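Local atomic coordinates of glutaredoxin related protein (Sulfolobus solfataricus, PDB entry 4MNN), a protein that probably acts as an atypical protein disulfide oxidoreductase, exchanging thiols and disulfides in other proteins through a thioredoxin fold. Residues K147-S152 with D160-P165; K104-P109 with K155-D160; V58-Y63 with V131-Y136; T112-T117 with L151-I156. One frame throughout, in Å; residues are numbered along the deposited sequence. Where two conformers were deposited one is given.

Overall arrangement
Interactions 2 and 3 pair strands of the mixed sheet. Interaction 3 lies near its middle, where strand 57-63 of the first thioredoxin-like region pairs with strand 131-137 of the second. Next across the sheet comes strand 101-107, then edge strand 155-158, joined to it in interaction 2, about 10 Å from interaction 3 between centres. Interaction 4 sets the start of helix 114-127 against the turn entering that edge strand, about 8 Å from interaction 2 between centres. Interaction 1 lies in the loops before and after strand 155-158 and shares Asp160 with interaction 2. Thus interaction 3 joins the two regions, while interactions 1, 2 and 4 all lie in the second, interaction 4 holding Cys114 of its disulfide.

Interaction 1: residues K147-S152 with D160-P165; sequences KYRVLS and DKVEIP
Tyr148 and Arg149, at the Schellman turn that ends helix 142-147, meet Asp160, Val162 and Ile164 of the segment that follows edge strand 155-158. Arg149 is the C-prime residue of this turn and takes a positive phi of 56°, which swings the chain away from the helix. The Tyr148 ring runs across to Asp160, where its OH donates a very short hydrogen bond of 2.5 Å to OD1, the ring and carboxylate planes standing 36° apart. Lys104 reaches the same place: its NZ is hydrogen-bonded to the tyrosine OH and forms a salt bridge with Asp160 OD1. One ring face carries the aliphatic part of Lys147, with CG 4.0 Å above the plane near the rim.

Val162 straddles the turn with both branches. With CG1 anti to the backbone N (chi1 170°), its CG2 packs 3.8 Å from Tyr148 CA, while CG1 lies 3.8 Å from Arg149 CD. Ile164 CD1 continues the apolar row, meeting Arg149 CD at 3.7 Å as the two side chains cross at about a right angle. A phenylalanine in place of Tyr148 would probably deprive both Asp160 OD1 and Lys104 NZ of the shared hydroxyl and let the carboxylate turn more easily. A helix closed by a Schellman turn thus leads through a loop to the edge strand of a thioredoxin fold, with the chain beyond that strand folding back against the turn.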
# COMPACT_ATOMS: atom_id res chain seq x y z
N LYS A 147 -14.08 1.05 13.83
CA LYS A 147 -14.76 2.27 13.45
C LYS A 147 -15.58 2.00 12.18
O LYS A 147 -16.72 2.50 12.03
CB LYS A 147 -13.73 3.36 13.18
CG LYS A 147 -14.33 4.65 12.63
CD LYS A 147 -13.29 5.75 12.49
CE LYS A 147 -13.92 7.00 11.86
NZ LYS A 147 -12.89 8.03 11.56
N TYR A 148 -14.98 1.21 11.28
CA TYR A 148 -15.64 0.88 10.03
C TYR A 148 -16.36 -0.46 10.05
O TYR A 148 -16.82 -0.97 9.01
CB TYR A 148 -14.64 0.99 8.86
CG TYR A 148 -14.14 2.41 8.68
CD1 TYR A 148 -12.91 2.81 9.19
CD2 TYR A 148 -14.95 3.39 8.09
CE1 TYR A 148 -12.49 4.13 9.13
CE2 TYR A 148 -14.54 4.73 8.02
CZ TYR A 148 -13.31 5.09 8.54
OH TYR A 148 -12.85 6.40 8.49
N ARG A 149 -16.52 -1.03 11.25
CA ARG A 149 -17.26 -2.27 11.44
C ARG A 149 -16.77 -3.45 10.61
O ARG A 149 -17.55 -4.27 10.10
CB ARG A 149 -18.76 -2.00 11.15
CG ARG A 149 -19.38 -0.91 12.05
CD ARG A 149 -20.90 -0.89 11.80
NE ARG A 149 -21.69 -0.12 12.76
CZ ARG A 149 -21.35 1.05 13.30
NH1 ARG A 149 -20.19 1.63 13.00
NH2 ARG A 149 -22.20 1.65 14.13
N VAL A 150 -15.46 -3.54 10.51
CA VAL A 150 -14.81 -4.60 9.76
C VAL A 150 -14.69 -5.88 10.60
O VAL A 150 -14.27 -5.83 11.76
CB VAL A 150 -13.40 -4.11 9.31
CG1 VAL A 150 -12.62 -5.25 8.53
CG2 VAL A 150 -13.56 -2.83 8.44
N LEU A 151 -15.13 -7.00 10.03
CA LEU A 151 -14.97 -8.31 10.67
C LEU A 151 -14.04 -9.06 9.68
O LEU A 151 -12.80 -9.11 9.85
CB LEU A 151 -16.33 -9.03 10.87
CG LEU A 151 -17.21 -8.47 11.99
CD1 LEU A 151 -18.55 -9.20 12.02
CD2 LEU A 151 -16.48 -8.64 13.34
N SER A 152 -14.60 -9.59 8.61
CA SER A 152 -13.75 -10.31 7.66
C SER A 152 -12.98 -9.33 6.73
O SER A 152 -13.39 -8.15 6.51
CB SER A 152 -14.58 -11.28 6.82
OG SER A 152 -15.43 -10.60 5.88
N ASP A 160 -15.33 6.89 3.43
CA ASP A 160 -15.56 6.66 4.88
C ASP A 160 -16.98 6.22 5.21
O ASP A 160 -17.44 6.37 6.35
CB ASP A 160 -15.24 7.93 5.68
CG ASP A 160 -13.78 8.30 5.63
OD1 ASP A 160 -12.99 7.71 6.38
OD2 ASP A 160 -13.41 9.17 4.82
N LYS A 161 -17.66 5.62 4.24
CA LYS A 161 -19.05 5.21 4.43
C LYS A 161 -19.18 3.74 4.81
O LYS A 161 -18.68 2.87 4.10
CB LYS A 161 -19.81 5.46 3.13
CG LYS A 161 -21.25 5.90 3.26
CD LYS A 161 -22.13 4.88 3.92
CE LYS A 161 -23.61 5.24 3.75
NZ LYS A 161 -24.47 4.15 4.29
N VAL A 162 -19.84 3.45 5.93
CA VAL A 162 -20.05 2.07 6.33
C VAL A 162 -21.41 1.73 5.72
O VAL A 162 -22.42 2.39 6.03
CB VAL A 162 -20.14 1.91 7.88
CG1 VAL A 162 -20.60 0.48 8.25
CG2 VAL A 162 -18.83 2.19 8.50
N GLU A 163 -21.43 0.75 4.82
CA GLU A 163 -22.66 0.35 4.15
C GLU A 163 -23.27 -0.75 5.00
O GLU A 163 -22.65 -1.80 5.20
CB GLU A 163 -22.35 -0.19 2.74
CG GLU A 163 -21.76 0.82 1.71
CD GLU A 163 -22.72 1.98 1.39
OE1 GLU A 163 -23.94 1.81 1.59
OE2 GLU A 163 -22.26 3.05 0.93
N ILE A 164 -24.48 -0.52 5.52
CA ILE A 164 -25.17 -1.50 6.36
C ILE A 164 -26.43 -1.93 5.61
O ILE A 164 -27.25 -1.09 5.24
CB ILE A 164 -25.62 -0.87 7.72
CG1 ILE A 164 -24.46 -0.14 8.39
CG2 ILE A 164 -26.15 -1.99 8.66
CD1 ILE A 164 -23.55 -1.01 9.17
N PRO A 165 -26.59 -3.24 5.37
CA PRO A 165 -27.79 -3.73 4.66
C PRO A 165 -29.11 -3.23 5.27
O PRO A 165 -29.28 -3.18 6.50
CB PRO A 165 -27.64 -5.25 4.71
CG PRO A 165 -26.74 -5.50 5.92
CD PRO A 165 -25.74 -4.36 5.82
O HOH W 1 -12.99 10.08 8.95

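Interaction 2: residues K104-P109 with K155-D160; sequences KLFVTP and KIIFND
Lys104 and Ile157 face each other as a hydrogen-bonded pair of antiparallel strands, exchanging two nearly straight backbone bonds: Lys104 N to Ile157 O at 2.9 Å and Ile157 N to Lys104 O at 2.7 Å. From this pair the lysine side chain sets out with CB 4.3 Å from Ile157 CB. CG continues beside the backbone N (chi1 -63°), and the chain beyond it is fully extended, carrying CD to 4.0 Å and CE to 3.4 Å from Asp160 OD1. At the tip, NZ forms a salt bridge of 3.0 Å with that oxygen, met nearly along its C-O axis; Tyr148 OH is hydrogen-bonded to both charged partners.

The strands run at 159° to one another and make the outer edge of the thioredoxin-fold sheet, strand 155-158 being its last. Phe106 shares the lysine's face, its CE2 3.7 Å from Ile157 CG1, and Lys155 O lies at the ring edge, in the ring plane, while accepting from Phe106 N. The ring of Tyr136 meets that of Phe106 in a near-parallel plane. On the opposite face Leu105 CD1 packs 3.8 Å from Ile156 CG1, and both residues also touch Thr117 of helix 114-127.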
# COMPACT_ATOMS: atom_id res chain seq x y z
N LYS A 104 -10.30 3.03 1.53
CA LYS A 104 -9.56 2.36 2.59
C LYS A 104 -9.74 0.87 2.48
O LYS A 104 -10.87 0.37 2.42
CB LYS A 104 -10.04 2.79 3.98
CG LYS A 104 -9.79 4.27 4.20
CD LYS A 104 -10.35 4.76 5.53
CE LYS A 104 -9.96 6.26 5.66
NZ LYS A 104 -10.19 6.76 7.01
N LEU A 105 -8.62 0.17 2.48
CA LEU A 105 -8.64 -1.29 2.39
C LEU A 105 -8.14 -1.85 3.72
O LEU A 105 -7.07 -1.47 4.18
CB LEU A 105 -7.69 -1.77 1.28
CG LEU A 105 -7.47 -3.29 1.29
CD1 LEU A 105 -8.79 -3.99 0.96
CD2 LEU A 105 -6.39 -3.72 0.25
N PHE A 106 -8.93 -2.71 4.35
CA PHE A 106 -8.53 -3.38 5.57
C PHE A 106 -8.08 -4.79 5.21
O PHE A 106 -8.76 -5.49 4.48
CB PHE A 106 -9.69 -3.43 6.56
CG PHE A 106 -10.04 -2.05 7.10
CD1 PHE A 106 -9.48 -1.60 8.29
CD2 PHE A 106 -10.80 -1.17 6.34
CE1 PHE A 106 -9.67 -0.30 8.71
CE2 PHE A 106 -11.00 0.15 6.75
CZ PHE A 106 -10.43 0.58 7.95
N VAL A 107 -6.93 -5.18 5.77
CA VAL A 107 -6.39 -6.51 5.56
C VAL A 107 -5.83 -7.05 6.88
O VAL A 107 -5.82 -6.36 7.90
CB VAL A 107 -5.17 -6.48 4.56
CG1 VAL A 107 -5.57 -5.84 3.22
CG2 VAL A 107 -3.98 -5.69 5.19
N THR A 108 -5.41 -8.32 6.84
CA THR A 108 -4.67 -8.95 7.95
C THR A 108 -3.70 -9.91 7.25
O THR A 108 -3.89 -10.23 6.08
CB THR A 108 -5.56 -9.76 8.93
OG1 THR A 108 -6.13 -10.89 8.26
CG2 THR A 108 -6.66 -8.86 9.46
N PRO A 109 -2.63 -10.34 7.93
CA PRO A 109 -1.65 -11.27 7.35
C PRO A 109 -2.30 -12.60 6.97
O PRO A 109 -2.06 -13.12 5.88
CB PRO A 109 -0.62 -11.43 8.47
CG PRO A 109 -0.60 -10.08 9.08
CD PRO A 109 -2.10 -9.73 9.16
N LYS A 155 -11.67 -5.91 3.11
CA LYS A 155 -12.90 -5.12 3.14
C LYS A 155 -12.52 -3.70 2.68
O LYS A 155 -11.58 -3.12 3.22
CB LYS A 155 -13.48 -5.07 4.57
CG LYS A 155 -14.82 -4.29 4.63
CD LYS A 155 -15.89 -4.91 3.69
CE LYS A 155 -17.19 -4.07 3.68
NZ LYS A 155 -18.21 -4.56 2.65
N ILE A 156 -13.22 -3.16 1.68
CA ILE A 156 -12.89 -1.82 1.19
C ILE A 156 -14.00 -0.88 1.64
O ILE A 156 -15.19 -1.22 1.57
CB ILE A 156 -12.85 -1.76 -0.37
CG1 ILE A 156 -11.88 -2.82 -0.93
CG2 ILE A 156 -12.41 -0.38 -0.80
CD1 ILE A 156 -11.99 -3.00 -2.50
N ILE A 157 -13.58 0.27 2.13
CA ILE A 157 -14.49 1.32 2.58
C ILE A 157 -14.28 2.51 1.66
O ILE A 157 -13.16 2.98 1.48
CB ILE A 157 -14.17 1.77 4.05
CG1 ILE A 157 -14.27 0.57 4.99
CG2 ILE A 157 -15.14 2.92 4.48
CD1 ILE A 157 -15.65 -0.08 5.08
N PHE A 158 -15.35 2.98 1.02
CA PHE A 158 -15.26 4.14 0.14
C PHE A 158 -15.90 5.38 0.81
O PHE A 158 -16.97 5.27 1.42
CB PHE A 158 -16.00 3.87 -1.17
CG PHE A 158 -15.47 2.68 -1.94
CD1 PHE A 158 -15.99 1.41 -1.73
CD2 PHE A 158 -14.47 2.85 -2.88
CE1 PHE A 158 -15.52 0.31 -2.46
CE2 PHE A 158 -13.98 1.77 -3.62
CZ PHE A 158 -14.51 0.49 -3.41
N ASN A 159 -15.25 6.53 0.68
CA ASN A 159 -15.71 7.81 1.23
C ASN A 159 -16.06 7.72 2.70
O ASN A 159 -16.97 8.43 3.16
CB ASN A 159 -16.91 8.31 0.40
CG ASN A 159 -16.55 8.52 -1.06
OD1 ASN A 159 -15.66 9.31 -1.37
ND2 ASN A 159 -17.21 7.78 -1.96
N ASP A 160 -15.33 6.89 3.43
CA ASP A 160 -15.56 6.66 4.88
C ASP A 160 -16.98 6.22 5.21
O ASP A 160 -17.44 6.37 6.35
CB ASP A 160 -15.24 7.93 5.68
CG ASP A 160 -13.78 8.30 5.63
OD1 ASP A 160 -12.99 7.71 6.38
OD2 ASP A 160 -13.41 9.17 4.82

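Interaction 3: residues V58-Y63 with V131-Y136; sequences VYYTYY and VKLEIY
Strands 58-63 and 131-136 run parallel, and their backbone bonding tightens toward the C-terminal end: Thr61 N to Leu133 O is weak at 3.4 Å, whereas Ile135 N to Thr61 O is 2.8 Å and Tyr63 N to Ile135 O is 2.7 Å. Near the looser end a water accepts from Leu133 N and sits within bonding distance of Tyr59 O.

On one face of the sheet Tyr62 CD1 lies 3.6 Å from Ile135 CB, and Tyr60 CB rests against Leu133 CD2; helix 114-127 covers this side, with Tyr122 stacked on the Tyr60 ring. On the other face Tyr63 and Tyr136 lie side by side and point the same way, their planes nearly parallel (12°) but strongly offset, with little ring-on-ring overlap. Tyr63 CD1 is placed over one face of the Tyr136 ring, 3.3 Å from CE2, while Thr61 CG2 sits over one face of the Tyr63 ring, toward its rim. With CG beside the backbone N (chi1 -65°), the Tyr63 ring slants back toward the start of the strand and brings OH to Glu134, donating to OE2 at 2.9 Å on the anti side, 27° out of the carboxylate plane. A leucine here would probably leave Glu134 OE2 without this donor and open a gap over the Tyr136 ring.

This pairing joins the two thioredoxin-like halves into one sheet. The Tyr63 hydroxyl, a neutral donor to Glu134, is likely to steady the carboxylate's negative charge beside the aromatic layer, and the Lys104 side chain, which also lies against Glu134, may add to this.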
# COMPACT_ATOMS: atom_id res chain seq x y z
N VAL A 58 2.01 11.32 -3.11
CA VAL A 58 1.83 10.16 -2.22
C VAL A 58 0.87 9.19 -2.92
O VAL A 58 -0.29 9.53 -3.20
CB VAL A 58 1.21 10.57 -0.85
CG1 VAL A 58 0.96 9.32 0.03
CG2 VAL A 58 2.15 11.55 -0.11
N TYR A 59 1.36 7.99 -3.25
CA TYR A 59 0.54 6.99 -3.90
C TYR A 59 -0.37 6.31 -2.91
O TYR A 59 -1.53 6.03 -3.22
CB TYR A 59 1.43 5.98 -4.62
CG TYR A 59 2.01 6.59 -5.87
CD1 TYR A 59 3.10 7.46 -5.80
CD2 TYR A 59 1.43 6.34 -7.12
CE1 TYR A 59 3.61 8.09 -6.97
CE2 TYR A 59 1.93 6.96 -8.28
CZ TYR A 59 3.01 7.83 -8.19
OH TYR A 59 3.53 8.44 -9.33
N TYR A 60 0.15 6.02 -1.73
CA TYR A 60 -0.68 5.44 -0.68
C TYR A 60 0.08 5.38 0.62
O TYR A 60 1.30 5.60 0.65
CB TYR A 60 -1.14 4.03 -1.10
CG TYR A 60 -0.02 3.04 -1.30
CD1 TYR A 60 0.58 2.40 -0.21
CD2 TYR A 60 0.47 2.75 -2.58
CE1 TYR A 60 1.62 1.49 -0.39
CE2 TYR A 60 1.54 1.84 -2.77
CZ TYR A 60 2.10 1.22 -1.69
OH TYR A 60 3.17 0.33 -1.82
N THR A 61 -0.64 5.07 1.69
CA THR A 61 -0.04 4.88 3.00
C THR A 61 -0.57 3.52 3.44
O THR A 61 -1.77 3.24 3.28
CB THR A 61 -0.55 5.86 4.07
OG1 THR A 61 -0.20 7.19 3.70
CG2 THR A 61 0.11 5.55 5.44
N TYR A 62 0.33 2.70 3.96
CA TYR A 62 -0.01 1.39 4.47
C TYR A 62 0.21 1.52 5.98
O TYR A 62 1.35 1.78 6.44
CB TYR A 62 0.98 0.36 3.92
CG TYR A 62 0.63 -1.06 4.25
CD1 TYR A 62 0.09 -1.92 3.29
CD2 TYR A 62 0.84 -1.56 5.55
CE1 TYR A 62 -0.21 -3.26 3.61
CE2 TYR A 62 0.54 -2.89 5.88
CZ TYR A 62 0.01 -3.73 4.92
OH TYR A 62 -0.32 -5.03 5.28
N TYR A 63 -0.87 1.37 6.74
CA TYR A 63 -0.84 1.43 8.19
C TYR A 63 -0.63 0.02 8.75
O TYR A 63 -1.56 -0.78 8.83
CB TYR A 63 -2.13 2.06 8.69
CG TYR A 63 -2.26 3.51 8.24
CD1 TYR A 63 -3.06 3.86 7.14
CD2 TYR A 63 -1.62 4.54 8.96
CE1 TYR A 63 -3.22 5.19 6.77
CE2 TYR A 63 -1.78 5.88 8.60
CZ TYR A 63 -2.58 6.20 7.51
OH TYR A 63 -2.74 7.52 7.14
N VAL A 131 -7.95 9.67 -6.17
CA VAL A 131 -8.27 8.66 -5.15
C VAL A 131 -7.20 8.80 -4.05
O VAL A 131 -6.05 9.04 -4.35
CB VAL A 131 -8.21 7.21 -5.74
CG1 VAL A 131 -7.91 6.19 -4.64
CG2 VAL A 131 -9.57 6.85 -6.38
N LYS A 132 -7.59 8.68 -2.78
CA LYS A 132 -6.62 8.73 -1.69
C LYS A 132 -6.69 7.35 -1.06
O LYS A 132 -7.62 7.06 -0.30
CB LYS A 132 -6.97 9.80 -0.66
CG LYS A 132 -5.90 9.83 0.45
CD LYS A 132 -6.25 10.78 1.57
CE LYS A 132 -5.07 10.91 2.50
NZ LYS A 132 -5.30 11.85 3.61
N LEU A 133 -5.73 6.49 -1.42
CA LEU A 133 -5.66 5.11 -0.95
C LEU A 133 -4.92 4.94 0.37
O LEU A 133 -3.79 5.40 0.52
CB LEU A 133 -4.98 4.21 -2.02
CG LEU A 133 -4.81 2.73 -1.62
CD1 LEU A 133 -6.21 2.12 -1.45
CD2 LEU A 133 -3.99 1.98 -2.68
N GLU A 134 -5.55 4.27 1.32
CA GLU A 134 -4.91 3.96 2.60
C GLU A 134 -5.18 2.50 2.86
O GLU A 134 -6.31 2.03 2.63
CB GLU A 134 -5.51 4.82 3.72
CG GLU A 134 -5.09 6.30 3.55
CD GLU A 134 -5.71 7.25 4.56
OE1 GLU A 134 -6.95 7.38 4.57
OE2 GLU A 134 -4.95 7.85 5.32
N ILE A 135 -4.17 1.76 3.32
CA ILE A 135 -4.33 0.34 3.60
C ILE A 135 -4.11 0.21 5.09
O ILE A 135 -3.23 0.84 5.62
CB ILE A 135 -3.24 -0.52 2.93
CG1 ILE A 135 -3.03 -0.06 1.48
CG2 ILE A 135 -3.63 -2.01 3.04
CD1 ILE A 135 -4.22 -0.24 0.58
N TYR A 136 -4.93 -0.61 5.75
CA TYR A 136 -4.78 -0.81 7.20
C TYR A 136 -4.68 -2.27 7.56
O TYR A 136 -5.51 -3.05 7.15
CB TYR A 136 -6.00 -0.28 7.96
CG TYR A 136 -6.21 1.21 7.85
CD1 TYR A 136 -6.88 1.77 6.75
CD2 TYR A 136 -5.75 2.05 8.86
CE1 TYR A 136 -7.08 3.15 6.66
CE2 TYR A 136 -5.94 3.44 8.78
CZ TYR A 136 -6.61 3.98 7.68
OH TYR A 136 -6.79 5.34 7.60
O HOH W 2 -3.85 7.63 -3.21

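Interaction 4: residues T112-T117 with L151-I156; sequences TKCPIT and LSVPKI
Pro154, which follows a cis peptide bond, presents its ring to the start of helix 114-127, where Lys113, Cys114 and Thr117 meet it from different positions. Cys114 comes in on the backbone-nitrogen part of the ring: with SG beside its own backbone N (chi1 -69°), the sulfur stands 3.6 Å from Pro154 N and 3.7 Å from Pro154 CD, and it also touches Val153 CB at 3.8 Å. Lys113 reaches CD too, through CB at 3.7 Å, before the rest of its chain bends at its last two torsions. Thr117 crosses the far corner of the ring obliquely, OG1 lying 3.6 Å from Pro154 CG. Its methyl CG2, anti to the backbone N, turns instead to Ile156 CD1 at 3.8 Å and extends the contact onto the edge strand.

The threonine hydroxyl is not spent on the proline. OG1 donates to Lys113 O at 3.2 Å, tilted 34° from the carbonyl plane, and that carbonyl also takes the backbone N-H of Thr117; the OG1 bond fixes the rotation of the side chain, and with it which branch faces the ring, while the carbonyl is gripped twice.

A CxxC at a helix start facing a cis-proline turn is the arrangement of thioredoxin active sites, and here, consistent with such a site, Cys114 is joined to Cys111 in a disulfide, with Cys111 also touching Pro154. Because the proline nitrogen carries no hydrogen, the approach to Cys114 SG makes no hydrogen bond, and the sulfur, fixed by its disulfide, is packed against the proline by van der Waals contact alone, in keeping with a redox-active disulfide at this turn.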
# COMPACT_ATOMS: atom_id res chain seq x y z
N THR A 112 -6.14 -14.77 2.53
CA THR A 112 -5.87 -15.19 1.17
C THR A 112 -6.20 -14.17 0.11
O THR A 112 -5.40 -13.95 -0.78
CB THR A 112 -6.60 -16.51 0.84
OG1 THR A 112 -6.08 -17.55 1.68
CG2 THR A 112 -6.39 -16.90 -0.61
N LYS A 113 -7.37 -13.54 0.19
CA LYS A 113 -7.71 -12.60 -0.85
C LYS A 113 -7.18 -11.19 -0.66
O LYS A 113 -7.31 -10.38 -1.55
CB LYS A 113 -9.24 -12.52 -1.06
CG LYS A 113 -9.86 -13.74 -1.71
CD LYS A 113 -11.34 -13.55 -1.99
CE LYS A 113 -12.13 -13.31 -0.70
NZ LYS A 113 -12.01 -14.41 0.31
N CYS A 114 -6.55 -10.90 0.46
CA CYS A 114 -6.09 -9.53 0.67
C CYS A 114 -5.00 -9.06 -0.29
O CYS A 114 -5.07 -7.97 -0.80
CB CYS A 114 -5.63 -9.31 2.11
SG CYS A 114 -6.98 -9.35 3.36
N PRO A 115 -3.97 -9.89 -0.52
CA PRO A 115 -2.92 -9.43 -1.44
C PRO A 115 -3.42 -9.17 -2.84
O PRO A 115 -2.90 -8.30 -3.52
CB PRO A 115 -1.85 -10.53 -1.35
CG PRO A 115 -2.61 -11.75 -0.84
CD PRO A 115 -3.58 -11.14 0.16
N ILE A 116 -4.44 -9.91 -3.27
CA ILE A 116 -5.02 -9.73 -4.60
C ILE A 116 -5.69 -8.34 -4.64
O ILE A 116 -5.54 -7.59 -5.60
CB ILE A 116 -6.06 -10.84 -4.88
CG1 ILE A 116 -5.48 -12.21 -4.47
CG2 ILE A 116 -6.47 -10.82 -6.34
CD1 ILE A 116 -6.42 -13.40 -4.64
N THR A 117 -6.40 -7.99 -3.57
CA THR A 117 -7.08 -6.69 -3.52
C THR A 117 -6.11 -5.53 -3.40
O THR A 117 -6.29 -4.50 -4.04
CB THR A 117 -8.10 -6.66 -2.39
OG1 THR A 117 -8.97 -7.78 -2.57
CG2 THR A 117 -8.97 -5.37 -2.48
N LEU A 151 -15.13 -7.00 10.03
CA LEU A 151 -14.97 -8.31 10.67
C LEU A 151 -14.04 -9.06 9.68
O LEU A 151 -12.80 -9.11 9.85
CB LEU A 151 -16.33 -9.03 10.87
CG LEU A 151 -17.21 -8.47 11.99
CD1 LEU A 151 -18.55 -9.20 12.02
CD2 LEU A 151 -16.48 -8.64 13.34
N SER A 152 -14.60 -9.59 8.61
CA SER A 152 -13.75 -10.31 7.66
C SER A 152 -12.98 -9.33 6.73
O SER A 152 -13.39 -8.15 6.51
CB SER A 152 -14.58 -11.28 6.82
OG SER A 152 -15.43 -10.60 5.88
N VAL A 153 -11.87 -9.82 6.20
CA VAL A 153 -11.06 -9.04 5.26
C VAL A 153 -10.84 -9.93 4.03
O VAL A 153 -11.03 -11.15 4.11
CB VAL A 153 -9.71 -8.64 5.91
CG1 VAL A 153 -9.93 -7.59 7.01
CG2 VAL A 153 -9.01 -9.91 6.57
N PRO A 154 -10.51 -9.34 2.87
CA PRO A 154 -10.35 -7.90 2.66
C PRO A 154 -11.69 -7.19 2.72
O PRO A 154 -12.74 -7.77 2.40
CB PRO A 154 -9.74 -7.80 1.26
CG PRO A 154 -10.35 -9.01 0.56
CD PRO A 154 -10.19 -10.08 1.62
N LYS A 155 -11.67 -5.91 3.11
CA LYS A 155 -12.90 -5.12 3.14
C LYS A 155 -12.52 -3.70 2.68
O LYS A 155 -11.58 -3.12 3.22
CB LYS A 155 -13.48 -5.07 4.57
CG LYS A 155 -14.82 -4.29 4.63
CD LYS A 155 -15.89 -4.91 3.69
CE LYS A 155 -17.19 -4.07 3.68
NZ LYS A 155 -18.21 -4.56 2.65
N ILE A 156 -13.22 -3.16 1.68
CA ILE A 156 -12.89 -1.82 1.19
C ILE A 156 -14.00 -0.88 1.64
O ILE A 156 -15.19 -1.22 1.57
CB ILE A 156 -12.85 -1.76 -0.37
CG1 ILE A 156 -11.88 -2.82 -0.93
CG2 ILE A 156 -12.41 -0.38 -0.80
CD1 ILE A 156 -11.99 -3.00 -2.50